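PDB 5AH1: triacylglycerol lipase from Clostridium botulinum, which probably hydrolyses ester bonds of triacylglycerols and acts on synthetic polyesters, and is a zinc-binding alpha/beta-hydrolase. Local coordinates for residues M87-D92 with S265-K270; I170-K175 with K218-S223; P230-T235 with P395-N400; E404-G409 with N416-I421. One frame throughout, in Å; residues are numbered along the deposited sequence.

Interaction 1: residues M87-D92 with S265-K270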
loop_
_atom_site.group_PDB
_atom_site.type_symbol
_atom_site.label_atom_id
_atom_site.label_comp_id
_atom_site.label_asym_id
_atom_site.label_seq_id
_atom_site.Cartn_x
_atom_site.Cartn_y
_atom_site.Cartn_z
ATOM N N MET A 87 -1.611 -7.996 0.187
ATOM C CA MET A 87 -1.407 -9.089 1.134
ATOM C C MET A 87 -1.037 -8.609 2.543
ATOM O O MET A 87 -0.279 -9.265 3.257
ATOM C CB MET A 87 -0.431 -10.136 0.572
ATOM C CG MET A 87 -1.106 -11.039 -0.486
ATOM S SD MET A 87 -2.321 -12.158 0.266
ATOM C CE MET A 87 -1.206 -13.355 0.947
ATOM N N GLY A 88 -1.609 -7.468 2.940
ATOM C CA GLY A 88 -1.600 -7.026 4.327
ATOM C C GLY A 88 -2.905 -7.370 5.015
ATOM O O GLY A 88 -3.943 -7.484 4.354
ATOM N N PHE A 89 -2.845 -7.568 6.333
ATOM C CA PHE A 89 -3.987 -8.028 7.120
ATOM C C PHE A 89 -4.239 -7.130 8.325
ATOM O O PHE A 89 -3.477 -6.196 8.573
ATOM C CB PHE A 89 -3.766 -9.487 7.504
ATOM C CG PHE A 89 -3.711 -10.376 6.302
ATOM C CD1 PHE A 89 -4.878 -10.824 5.702
ATOM C CD2 PHE A 89 -2.495 -10.704 5.719
ATOM C CE1 PHE A 89 -4.840 -11.595 4.535
ATOM C CE2 PHE A 89 -2.454 -11.481 4.568
ATOM C CZ PHE A 89 -3.630 -11.931 3.978
ATOM N N GLY A 90 -5.315 -7.411 9.048
ATOM C CA GLY A 90 -5.771 -6.553 10.128
ATOM C C GLY A 90 -5.140 -6.844 11.464
ATOM O O GLY A 90 -4.428 -7.837 11.648
ATOM N N ARG A 91 -5.417 -5.956 12.408
ATOM C CA ARG A 91 -4.877 -6.060 13.760
ATOM C C ARG A 91 -5.305 -7.326 14.485
ATOM O O ARG A 91 -4.604 -7.780 15.379
ATOM C CB ARG A 91 -5.287 -4.841 14.587
ATOM C CG ARG A 91 -4.621 -3.565 14.147
ATOM C CD ARG A 91 -5.026 -2.377 15.029
ATOM N NE ARG A 91 -4.721 -2.564 16.445
ATOM C CZ ARG A 91 -3.528 -2.340 16.982
ATOM N NH1 ARG A 91 -2.511 -1.940 16.235
ATOM N NH2 ARG A 91 -3.335 -2.528 18.277
ATOM N N ASP A 92 -6.458 -7.876 14.100
ATOM C CA ASP A 92 -6.998 -9.099 14.683
ATOM C C ASP A 92 -6.580 -10.353 13.915
ATOM O O ASP A 92 -7.093 -11.436 14.173
ATOM C CB ASP A 92 -8.528 -9.025 14.703
ATOM C CG ASP A 92 -9.132 -8.957 13.301
ATOM O OD1 ASP A 92 -8.575 -8.244 12.442
ATOM O OD2 ASP A 92 -10.164 -9.625 13.062
ATOM N N SER A 265 -6.444 -20.877 10.304
ATOM C CA SER A 265 -7.448 -19.838 10.092
ATOM C C SER A 265 -7.105 -18.575 10.855
ATOM O O SER A 265 -7.756 -18.236 11.834
ATOM C CB SER A 265 -8.828 -20.340 10.517
ATOM O OG SER A 265 -9.151 -21.511 9.810
ATOM N N ILE A 266 -6.079 -17.869 10.391
ATOM C CA ILE A 266 -5.615 -16.663 11.062
ATOM C C ILE A 266 -5.535 -15.486 10.088
ATOM O O ILE A 266 -4.965 -14.448 10.412
ATOM C CB ILE A 266 -4.271 -16.906 11.794
ATOM C CG1 ILE A 266 -3.144 -17.241 10.812
ATOM C CG2 ILE A 266 -4.451 -18.003 12.836
ATOM C CD1 ILE A 266 -1.768 -17.405 11.470
ATOM N N TYR A 267 -6.116 -15.641 8.900
ATOM C CA TYR A 267 -6.255 -14.533 7.960
ATOM C C TYR A 267 -7.380 -14.817 6.969
ATOM O O TYR A 267 -7.732 -15.960 6.721
ATOM C CB TYR A 267 -4.932 -14.234 7.233
ATOM C CG TYR A 267 -4.380 -15.384 6.445
ATOM C CD1 TYR A 267 -3.610 -16.366 7.059
ATOM C CD2 TYR A 267 -4.644 -15.512 5.094
ATOM C CE1 TYR A 267 -3.107 -17.430 6.346
ATOM C CE2 TYR A 267 -4.146 -16.563 4.373
ATOM C CZ TYR A 267 -3.388 -17.531 4.997
ATOM O OH TYR A 267 -2.915 -18.575 4.243
ATOM N N ASP A 268 -7.935 -13.747 6.418
ATOM C CA ASP A 268 -9.126 -13.777 5.570
ATOM C C ASP A 268 -8.774 -12.948 4.340
ATOM O O ASP A 268 -8.270 -11.833 4.467
ATOM C CB ASP A 268 -10.276 -13.162 6.387
ATOM C CG ASP A 268 -11.603 -13.033 5.630
ATOM O OD1 ASP A 268 -11.694 -13.296 4.411
ATOM O OD2 ASP A 268 -12.591 -12.647 6.309
ATOM N N LEU A 269 -8.979 -13.502 3.152
ATOM C CA LEU A 269 -8.661 -12.789 1.904
ATOM C C LEU A 269 -9.744 -11.796 1.488
ATOM O O LEU A 269 -9.531 -10.994 0.584
ATOM C CB LEU A 269 -8.386 -13.761 0.765
ATOM C CG LEU A 269 -7.230 -14.722 1.024
ATOM C CD1 LEU A 269 -7.161 -15.769 -0.074
ATOM C CD2 LEU A 269 -5.907 -13.979 1.154
ATOM N N LYS A 270 -10.893 -11.835 2.158
ATOM C CA LYS A 270 -11.915 -10.790 2.040
ATOM C C LYS A 270 -12.430 -10.603 0.613
ATOM O O LYS A 270 -12.754 -9.491 0.202
ATOM C CB LYS A 270 -11.394 -9.466 2.622
ATOM C CG LYS A 270 -10.726 -9.646 3.982
ATOM C CD LYS A 270 -10.359 -8.336 4.699
ATOM C CE LYS A 270 -9.710 -8.622 6.040
ATOM N NZ LYS A 270 -8.396 -9.278 5.931
HETATM O O HOH W 1 -6.641 -7.406 4.851
#
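Phe89 and Tyr267 bring together two irregular loop segments, 87-92 and 265-270, whose backbones stay well apart: the CA atoms of Phe89 and Tyr267 are 6.9 Å from each other, those of Met87 and Leu269 8.2 Å. Phe89 makes most of the contact from its side. Tyr267 lays its CB over one ring face, a CH-pi contact 3.9 Å from the ring centroid, while the two aromatic planes stand obliquely at 59°. Tyr267 CG sits between its own backbone N and carbonyl carbon (chi1 59°), which carries the phenol ring past Phe89 CZ; its OH bonds to Leu262 O. At the Phe89 edge, in plane, lies Asp268 O, 3.4 Å from CE1. Leu269 CD2 touches both Phe89 CZ and Met87 SD (4.1 Å to the sulfur). The bend at the last torsion of Lys270 turns NZ back to Asp268 O, 2.9 Å away, and to a water that donates to Gly88 O. The buried ammonium group thus has a carbonyl, a water and a carboxylate around it: between the two segments themselves the direct contacts are apolar and aromatic, and the water carries the polar link, while Glu93, just past 87-92, adds a salt bridge to NZ.

Interaction 2: residues I170-K175 with K218-S223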
loop_
_atom_site.group_PDB
_atom_site.type_symbol
_atom_site.label_atom_id
_atom_site.label_comp_id
_atom_site.label_asym_id
_atom_site.label_seq_id
_atom_site.Cartn_x
_atom_site.Cartn_y
_atom_site.Cartn_z
ATOM N N ILE A 170 -15.396 11.898 10.994
ATOM C CA ILE A 170 -14.626 12.498 9.909
ATOM C C ILE A 170 -15.483 13.477 9.111
ATOM O O ILE A 170 -16.661 13.225 8.869
ATOM C CB ILE A 170 -14.065 11.398 8.971
ATOM C CG1 ILE A 170 -13.054 12.000 7.999
ATOM C CG2 ILE A 170 -15.189 10.609 8.243
ATOM C CD1 ILE A 170 -12.208 10.931 7.290
ATOM N N SER A 171 -14.912 14.613 8.740
ATOM C CA SER A 171 -15.671 15.664 8.067
ATOM C C SER A 171 -14.700 16.663 7.463
ATOM O O SER A 171 -13.478 16.537 7.623
ATOM C CB SER A 171 -16.571 16.411 9.057
ATOM O OG SER A 171 -15.789 17.195 9.930
ATOM N N ASN A 172 -15.237 17.679 6.790
ATOM C CA ASN A 172 -14.391 18.740 6.256
ATOM C C ASN A 172 -13.627 19.458 7.369
ATOM O O ASN A 172 -12.529 19.975 7.145
ATOM C CB ASN A 172 -15.218 19.755 5.473
ATOM C CG ASN A 172 -15.845 19.171 4.217
ATOM O OD1 ASN A 172 -15.405 18.145 3.686
ATOM N ND2 ASN A 172 -16.881 19.844 3.721
ATOM N N GLU A 173 -14.211 19.472 8.564
ATOM C CA GLU A 173 -13.579 20.074 9.737
ATOM C C GLU A 173 -12.660 19.073 10.450
ATOM O O GLU A 173 -11.560 19.425 10.873
ATOM C CB GLU A 173 -14.636 20.605 10.712
ATOM C CG GLU A 173 -15.458 21.775 10.181
ATOM C CD GLU A 173 -16.401 21.389 9.046
ATOM O OE1 GLU A 173 -17.046 20.320 9.128
ATOM O OE2 GLU A 173 -16.495 22.158 8.065
ATOM N N ASN A 174 -13.126 17.835 10.591
ATOM C CA ASN A 174 -12.352 16.770 11.232
ATOM C C ASN A 174 -11.618 15.920 10.199
ATOM O O ASN A 174 -12.033 14.788 9.882
ATOM C CB ASN A 174 -13.275 15.886 12.067
ATOM C CG ASN A 174 -14.001 16.659 13.137
ATOM O OD1 ASN A 174 -13.460 17.598 13.726
ATOM N ND2 ASN A 174 -15.233 16.265 13.408
ATOM N N LYS A 175 -10.533 16.484 9.681
ATOM C CA LYS A 175 -9.763 15.851 8.622
ATOM C C LYS A 175 -8.826 14.788 9.178
ATOM O O LYS A 175 -8.638 14.668 10.395
ATOM C CB LYS A 175 -8.938 16.905 7.869
ATOM C CG LYS A 175 -9.718 18.052 7.270
ATOM C CD LYS A 175 -8.778 18.902 6.414
ATOM C CE LYS A 175 -9.354 20.241 6.045
ATOM N NZ LYS A 175 -10.499 20.125 5.149
ATOM N N LYS A 218 -16.302 16.261 -0.858
ATOM C CA LYS A 218 -15.816 16.008 0.494
ATOM C C LYS A 218 -14.317 16.265 0.558
ATOM O O LYS A 218 -13.550 15.727 -0.256
ATOM C CB LYS A 218 -16.141 14.575 0.923
ATOM C CG LYS A 218 -17.628 14.328 0.996
ATOM C CD LYS A 218 -17.985 12.852 1.122
ATOM C CE LYS A 218 -19.468 12.613 0.893
ATOM N NZ LYS A 218 -19.898 13.047 -0.476
ATOM N N HIS A 219 -13.923 17.082 1.532
ATOM C CA HIS A 219 -12.535 17.507 1.717
ATOM C C HIS A 219 -12.071 17.087 3.103
ATOM O O HIS A 219 -11.789 17.899 3.976
ATOM C CB HIS A 219 -12.451 19.008 1.458
ATOM C CG HIS A 219 -12.992 19.364 0.112
ATOM N ND1 HIS A 219 -12.342 19.018 -1.052
ATOM C CD2 HIS A 219 -14.173 19.911 -0.265
ATOM C CE1 HIS A 219 -13.070 19.396 -2.089
ATOM N NE2 HIS A 219 -14.186 19.939 -1.639
ATOM N N TRP A 220 -12.001 15.771 3.274
ATOM C CA TRP A 220 -11.766 15.132 4.562
ATOM C C TRP A 220 -10.298 14.795 4.797
ATOM O O TRP A 220 -9.938 14.367 5.885
ATOM C CB TRP A 220 -12.519 13.811 4.600
ATOM C CG TRP A 220 -14.011 13.909 4.593
ATOM C CD1 TRP A 220 -14.782 15.041 4.588
ATOM C CD2 TRP A 220 -14.921 12.806 4.628
ATOM N NE1 TRP A 220 -16.115 14.700 4.612
ATOM C CE2 TRP A 220 -16.224 13.336 4.644
ATOM C CE3 TRP A 220 -14.755 11.414 4.645
ATOM C CZ2 TRP A 220 -17.363 12.524 4.687
ATOM C CZ3 TRP A 220 -15.873 10.611 4.684
ATOM C CH2 TRP A 220 -17.166 11.170 4.697
ATOM N N ILE A 221 -9.478 14.931 3.753
ATOM C CA ILE A 221 -8.109 14.434 3.755
ATOM C C ILE A 221 -7.137 15.613 3.708
ATOM O O ILE A 221 -7.145 16.387 2.759
ATOM C CB ILE A 221 -7.852 13.518 2.548
ATOM C CG1 ILE A 221 -8.955 12.445 2.428
ATOM C CG2 ILE A 221 -6.483 12.930 2.676
ATOM C CD1 ILE A 221 -9.145 11.582 3.650
ATOM N N HIS A 222 -6.333 15.772 4.753
ATOM C CA HIS A 222 -5.361 16.857 4.774
ATOM C C HIS A 222 -4.068 16.493 4.051
ATOM O O HIS A 222 -3.458 17.341 3.393
ATOM C CB HIS A 222 -5.055 17.278 6.210
ATOM C CG HIS A 222 -4.415 18.618 6.311
ATOM N ND1 HIS A 222 -4.884 19.716 5.626
ATOM C CD2 HIS A 222 -3.354 19.044 7.036
ATOM C CE1 HIS A 222 -4.140 20.764 5.927
ATOM N NE2 HIS A 222 -3.197 20.378 6.763
ATOM N N SER A 223 -3.633 15.246 4.194
ATOM C CA SER A 223 -2.450 14.775 3.516
ATOM C C SER A 223 -2.570 13.317 3.144
ATOM O O SER A 223 -3.275 12.546 3.786
ATOM C CB SER A 223 -1.207 14.982 4.386
ATOM O OG SER A 223 -1.170 14.087 5.480
#
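Ile170 packs on the indole of Trp220, its CG2 standing over the six-membered ring, 3.9 Å from the centroid. The Ile170 side chain crosses the indole at about a right angle: CG1 lies anti to the backbone N (chi1 -169°), and the CG1-CD1 arm runs over CE3 towards Trp220 CB. Lys218 CB lies on the opposite face of the same indole. Asn172 comes to the pyrrole edge, where OD1 lies 3.3 Å from Trp220 CD1 with amide and ring planes 57° apart. That same OD1 accepts from His219 N at 2.8 Å, the donor tilted 33° from the amide plane. Both segments lead into neighbouring parallel strands of the central alpha/beta-hydrolase sheet, 176-181 and 221-227, so the contact ties together the approaches to these two strands, with helix 128-140 also on the indole. The Lys175 chain stays extended until chi4, where it turns NZ to His219 O, 2.8 Å away, and to Asn172 O, which NZ meets in the carbonyl plane on a lone pair. Its CD passes obliquely by the His222 ring, 4.1 Å from ND1. Beside it, Ser171 OG accepts from Asn174 N at 2.8 Å, an ST motif.

Interaction 3: residues P230-T235 with P395-N400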
loop_
_atom_site.group_PDB
_atom_site.type_symbol
_atom_site.label_atom_id
_atom_site.label_comp_id
_atom_site.label_asym_id
_atom_site.label_seq_id
_atom_site.Cartn_x
_atom_site.Cartn_y
_atom_site.Cartn_z
ATOM N N PRO A 230 3.751 1.530 -5.499
ATOM C CA PRO A 230 3.837 1.439 -6.963
ATOM C C PRO A 230 2.938 2.479 -7.635
ATOM O O PRO A 230 1.910 2.165 -8.221
ATOM C CB PRO A 230 3.355 0.023 -7.243
ATOM C CG PRO A 230 2.355 -0.239 -6.151
ATOM C CD PRO A 230 2.931 0.443 -4.928
ATOM N N ASN A 231 3.311 3.747 -7.519
ATOM C CA ASN A 231 2.492 4.796 -8.102
ATOM C C ASN A 231 2.426 4.707 -9.635
ATOM O O ASN A 231 1.438 5.143 -10.237
ATOM C CB ASN A 231 2.968 6.177 -7.652
ATOM C CG ASN A 231 2.518 6.535 -6.234
ATOM O OD1 ASN A 231 1.331 6.494 -5.927
ATOM N ND2 ASN A 231 3.465 6.921 -5.383
ATOM N N ASP A 232 3.462 4.122 -10.236
ATOM C CA ASP A 232 3.468 3.757 -11.651
ATOM C C ASP A 232 3.486 2.238 -11.854
ATOM O O ASP A 232 3.876 1.765 -12.907
ATOM C CB ASP A 232 4.663 4.388 -12.375
ATOM C CG ASP A 232 4.525 5.879 -12.553
ATOM O OD1 ASP A 232 3.390 6.375 -12.737
ATOM O OD2 ASP A 232 5.580 6.556 -12.546
ATOM N N GLY A 233 3.013 1.482 -10.871
ATOM C CA GLY A 233 3.017 0.030 -10.957
ATOM C C GLY A 233 4.355 -0.571 -10.561
ATOM O O GLY A 233 5.312 0.127 -10.212
ATOM N N THR A 234 4.411 -1.887 -10.599
ATOM C CA THR A 234 5.645 -2.601 -10.418
ATOM C C THR A 234 5.782 -3.641 -11.510
ATOM O O THR A 234 4.846 -4.379 -11.814
ATOM C CB THR A 234 5.735 -3.288 -9.039
ATOM O OG1 THR A 234 6.856 -4.161 -9.080
ATOM C CG2 THR A 234 4.459 -4.068 -8.665
ATOM N N THR A 235 6.980 -3.720 -12.079
ATOM C CA THR A 235 7.224 -4.710 -13.121
ATOM C C THR A 235 7.269 -6.132 -12.571
ATOM O O THR A 235 7.235 -7.077 -13.341
ATOM C CB THR A 235 8.476 -4.404 -13.952
ATOM O OG1 THR A 235 9.647 -4.487 -13.138
ATOM C CG2 THR A 235 8.371 -3.043 -14.629
ATOM N N PRO A 395 2.815 9.364 -9.210
ATOM C CA PRO A 395 2.319 8.917 -10.512
ATOM C C PRO A 395 2.881 9.804 -11.626
ATOM O O PRO A 395 2.851 11.033 -11.499
ATOM C CB PRO A 395 0.811 9.088 -10.368
ATOM C CG PRO A 395 0.675 10.244 -9.393
ATOM C CD PRO A 395 1.764 10.014 -8.399
ATOM N N LYS A 396 3.361 9.158 -12.689
ATOM C CA LYS A 396 3.890 9.819 -13.878
ATOM C C LYS A 396 3.267 9.234 -15.141
ATOM O O LYS A 396 2.894 9.992 -16.036
ATOM C CB LYS A 396 5.416 9.691 -13.916
ATOM C CG LYS A 396 6.081 10.370 -12.721
ATOM C CD LYS A 396 7.566 10.154 -12.643
ATOM C CE LYS A 396 8.001 8.734 -12.365
ATOM N NZ LYS A 396 7.401 8.128 -11.136
ATOM N N LEU A 397 3.133 7.909 -15.220
ATOM C CA LEU A 397 2.453 7.277 -16.352
ATOM C C LEU A 397 1.017 7.744 -16.378
ATOM O O LEU A 397 0.286 7.587 -15.409
ATOM C CB LEU A 397 2.493 5.756 -16.228
ATOM C CG LEU A 397 3.858 5.061 -16.139
ATOM C CD1 LEU A 397 3.650 3.542 -15.953
ATOM C CD2 LEU A 397 4.742 5.339 -17.335
ATOM N N GLY A 398 0.604 8.353 -17.479
ATOM C CA GLY A 398 -0.757 8.825 -17.623
ATOM C C GLY A 398 -1.188 9.917 -16.659
ATOM O O GLY A 398 -2.394 10.147 -16.533
ATOM N N SER A 399 -0.242 10.600 -15.996
ATOM C CA SER A 399 -0.565 11.557 -14.945
ATOM C C SER A 399 -0.223 12.983 -15.325
ATOM O O SER A 399 0.763 13.232 -16.010
ATOM C CB SER A 399 0.198 11.203 -13.654
ATOM O OG SER A 399 -0.166 12.060 -12.579
ATOM N N ASN A 400 -1.018 13.907 -14.787
ATOM C CA ASN A 400 -0.718 15.335 -14.828
ATOM C C ASN A 400 -0.209 15.866 -13.484
ATOM O O ASN A 400 0.041 17.054 -13.342
ATOM C CB ASN A 400 -1.952 16.138 -15.219
ATOM C CG ASN A 400 -2.488 15.770 -16.575
ATOM O OD1 ASN A 400 -1.740 15.696 -17.542
ATOM N ND2 ASN A 400 -3.796 15.574 -16.660
#
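Asp232 grips the 395-400 loop with both carboxylate oxygens. OD1 takes two backbone N-H groups: Lys396 N comes at 2.8 Å, almost straight (177°), on the syn lone pair, and Leu397 N approaches from above the carboxylate plane at 2.9 Å. OD2 makes a salt bridge to Lys396 NZ at 2.8 Å, on its syn side but 31° out of the plane. Three donors from two consecutive residues therefore fix the rotation of the carboxylate, and they would be expected to stabilise its negative charge. The Lys396 chain crosses Asp232 at about a right angle and folds back on itself, bent at chi3 and chi4, which returns NZ to the carboxylate beside its own backbone. Asp393 is a second salt-bridge partner of NZ, and Ile390 O and Gly394 O also accept from it.

Leu397 packs along the Asp232 stem: CD1 lies 3.8 Å from Asp232 CB and 3.5 Å from Asp232 O, a buried carbonyl oxygen with no polar partner in the model. Asn231 lies side by side with Pro395, CB 3.6 Å from Pro395 N; its amide oxygen is turned to Arg189 of helix 183-197. Asn317 ND2 of helix 310-317 bonds to Asn231 O and Leu397 O, spanning both segments from outside.

Each segment is folded as a beta turn, type I from Pro230 to Gly233 and type II from Lys396 to Ser399. An aspartate carboxylate taking consecutive backbone N-H groups joins two loops of the alpha/beta-hydrolase fold, one following central strand 221-227, the other leading to edge strand 403-405.

Interaction 4: residues E404-G409 with N416-I421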
loop_
_atom_site.group_PDB
_atom_site.type_symbol
_atom_site.label_atom_id
_atom_site.label_comp_id
_atom_site.label_asym_id
_atom_site.label_seq_id
_atom_site.Cartn_x
_atom_site.Cartn_y
_atom_site.Cartn_z
ATOM N N GLU A 404 7.976 17.202 -7.289
ATOM C CA GLU A 404 9.259 17.862 -7.082
ATOM C C GLU A 404 9.948 17.223 -5.900
ATOM O O GLU A 404 9.302 16.841 -4.925
ATOM C CB GLU A 404 9.077 19.340 -6.765
ATOM C CG GLU A 404 8.381 20.174 -7.813
ATOM C CD GLU A 404 8.233 21.633 -7.354
ATOM O OE1 GLU A 404 8.932 22.037 -6.387
ATOM O OE2 GLU A 404 7.416 22.376 -7.941
ATOM N N GLN A 405 11.267 17.122 -5.974
ATOM C CA GLN A 405 12.027 16.649 -4.832
ATOM C C GLN A 405 11.925 17.673 -3.707
ATOM O O GLN A 405 11.975 18.880 -3.940
ATOM C CB GLN A 405 13.483 16.359 -5.208
ATOM C CG GLN A 405 13.658 15.300 -6.317
ATOM C CD GLN A 405 13.023 13.940 -5.996
ATOM O OE1 GLN A 405 13.353 13.299 -4.993
ATOM N NE2 GLN A 405 12.123 13.488 -6.873
ATOM N N TYR A 406 11.746 17.181 -2.491
ATOM C CA TYR A 406 11.615 18.034 -1.329
ATOM C C TYR A 406 12.815 18.961 -1.231
ATOM O O TYR A 406 13.956 18.530 -1.383
ATOM C CB TYR A 406 11.508 17.166 -0.083
ATOM C CG TYR A 406 11.352 17.948 1.188
ATOM C CD1 TYR A 406 10.143 18.547 1.514
ATOM C CD2 TYR A 406 12.405 18.078 2.066
ATOM C CE1 TYR A 406 9.998 19.272 2.673
ATOM C CE2 TYR A 406 12.272 18.796 3.231
ATOM C CZ TYR A 406 11.060 19.384 3.536
ATOM O OH TYR A 406 10.920 20.105 4.700
ATOM N N ASN A 407 12.539 20.240 -0.992
ATOM C CA ASN A 407 13.554 21.287 -1.058
ATOM C C ASN A 407 13.535 22.173 0.171
ATOM O O ASN A 407 13.946 23.326 0.101
ATOM C CB ASN A 407 13.324 22.150 -2.299
ATOM C CG ASN A 407 12.050 22.997 -2.208
ATOM O OD1 ASN A 407 11.170 22.753 -1.370
ATOM N ND2 ASN A 407 11.946 23.991 -3.081
ATOM N N GLY A 408 13.039 21.646 1.287
ATOM C CA GLY A 408 13.017 22.401 2.529
ATOM C C GLY A 408 11.782 23.264 2.715
ATOM O O GLY A 408 11.708 24.055 3.655
ATOM N N GLY A 409 10.819 23.120 1.812
ATOM C CA GLY A 409 9.508 23.720 1.974
ATOM C C GLY A 409 8.485 22.705 1.505
ATOM O O GLY A 409 8.800 21.861 0.668
ATOM N N ASN A 416 5.525 15.964 -2.843
ATOM C CA ASN A 416 6.758 16.343 -2.163
ATOM C C ASN A 416 7.507 15.013 -2.041
ATOM O O ASN A 416 7.203 14.191 -1.173
ATOM C CB ASN A 416 6.476 16.947 -0.791
ATOM C CG ASN A 416 5.694 18.240 -0.867
ATOM O OD1 ASN A 416 6.265 19.324 -0.753
ATOM N ND2 ASN A 416 4.388 18.150 -1.003
ATOM N N ALA A 417 8.443 14.785 -2.963
ATOM C CA ALA A 417 9.198 13.534 -3.027
ATOM C C ALA A 417 10.350 13.602 -2.026
ATOM O O ALA A 417 11.293 14.374 -2.185
ATOM C CB ALA A 417 9.692 13.267 -4.450
ATOM N N MET A 418 10.231 12.811 -0.964
ATOM C CA MET A 418 11.087 12.963 0.205
ATOM C C MET A 418 12.412 12.206 0.025
ATOM O O MET A 418 12.555 11.391 -0.889
ATOM C CB MET A 418 10.311 12.524 1.460
ATOM C CG MET A 418 8.994 13.273 1.620
ATOM S SD MET A 418 9.206 15.068 1.804
ATOM C CE MET A 418 9.933 15.173 3.439
ATOM N N PRO A 419 13.400 12.486 0.890
ATOM C CA PRO A 419 14.724 11.883 0.713
ATOM C C PRO A 419 14.676 10.350 0.691
ATOM O O PRO A 419 14.047 9.742 1.551
ATOM C CB PRO A 419 15.519 12.437 1.913
ATOM C CG PRO A 419 14.896 13.750 2.173
ATOM C CD PRO A 419 13.423 13.517 1.944
ATOM N N ARG A 420 15.338 9.741 -0.284
ATOM C CA ARG A 420 15.230 8.303 -0.495
ATOM C C ARG A 420 15.660 7.516 0.736
ATOM O O ARG A 420 16.665 7.840 1.365
ATOM C CB ARG A 420 16.069 7.873 -1.705
ATOM C CG ARG A 420 15.915 6.392 -2.042
ATOM C CD ARG A 420 16.448 6.016 -3.423
ATOM N NE ARG A 420 15.663 6.622 -4.483
ATOM C CZ ARG A 420 15.690 6.238 -5.749
ATOM N NH1 ARG A 420 16.445 5.218 -6.116
ATOM N NH2 ARG A 420 14.944 6.855 -6.644
ATOM N N ILE A 421 14.908 6.458 1.043
ATOM C CA ILE A 421 15.212 5.601 2.176
ATOM C C ILE A 421 16.036 4.443 1.641
ATOM O O ILE A 421 15.503 3.396 1.250
ATOM C CB ILE A 421 13.931 5.120 2.903
ATOM C CG1 ILE A 421 12.984 6.294 3.209
ATOM C CG2 ILE A 421 14.312 4.381 4.174
ATOM C CD1 ILE A 421 11.652 5.849 3.856
HETATM O O HOH W 2 12.313 10.986 -3.526
HETATM O O HOH W 3 8.799 20.258 -1.138
#
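Gln405 and Ala417 pair as parallel neighbours, with CA atoms 4.6 Å apart, at the rim of the seven-stranded parallel sheet of the alpha/beta-hydrolase fold: strand 403-405 is outermost and 415-417 lies between it and 327-331. Two backbone hydrogen bonds join them, Ala417 N to Glu404 O at 3.0 Å and Tyr406 N to Ala417 O at 2.9 Å, so Ala417 is held through both its N-H and its carbonyl.

Among the side chains, the Met-aromatic contact of Tyr406 and Met418 is the main packing. Tyr406 CG stands anti to the backbone N (chi1 -179°), which turns the ring face to Met418; the Met418 chain, bent at chi2 and chi3, brings CE over the ring centre, 3.9 Å from the centroid and 12° off the normal. SD sits obliquely, 3.6 Å from Tyr406 CD1. Gly408 N lies against the other face, towards the rim, and Pro65 touches the tyrosine from a distant loop. On the face of the sheet shared with Ala417, the Gln405 chain bends at chi2 to lay its amide over that methyl, NE2 to CB 3.4 Å.

The remaining polar links involve amides and water. The Asn416 amide turns to Tyr328 O and Lys411 O through ND2. Within the turn, Asn407 OD1 accepts from Gly409 N, an Asx turn. One water donates to both Gln405 OE1 and Met418 O, lying 2.7 Å from Met418 O.

All four contacts belong to one alpha/beta-hydrolase domain and are separate in space, apart from the sequence neighbours 395-400 and 404-409; the centres of interactions 3 and 4 are about 18 Å apart. Interactions 2 and 4 both reach the central sheet, with nearest atoms about 8 Å apart. Interaction 1 lies across the centre of the chain from interactions 3 and 4; its centre is about 27 Å from that of interaction 3, their nearest atoms about 11 Å apart. Met87 of interaction 1 lies near the probable nucleophile elbow at Gly180, Ser182 and Gly184, and the side chain of Lys270 is about 12 Å from the zinc ion held by Asp130, His150, His156 and Asp302.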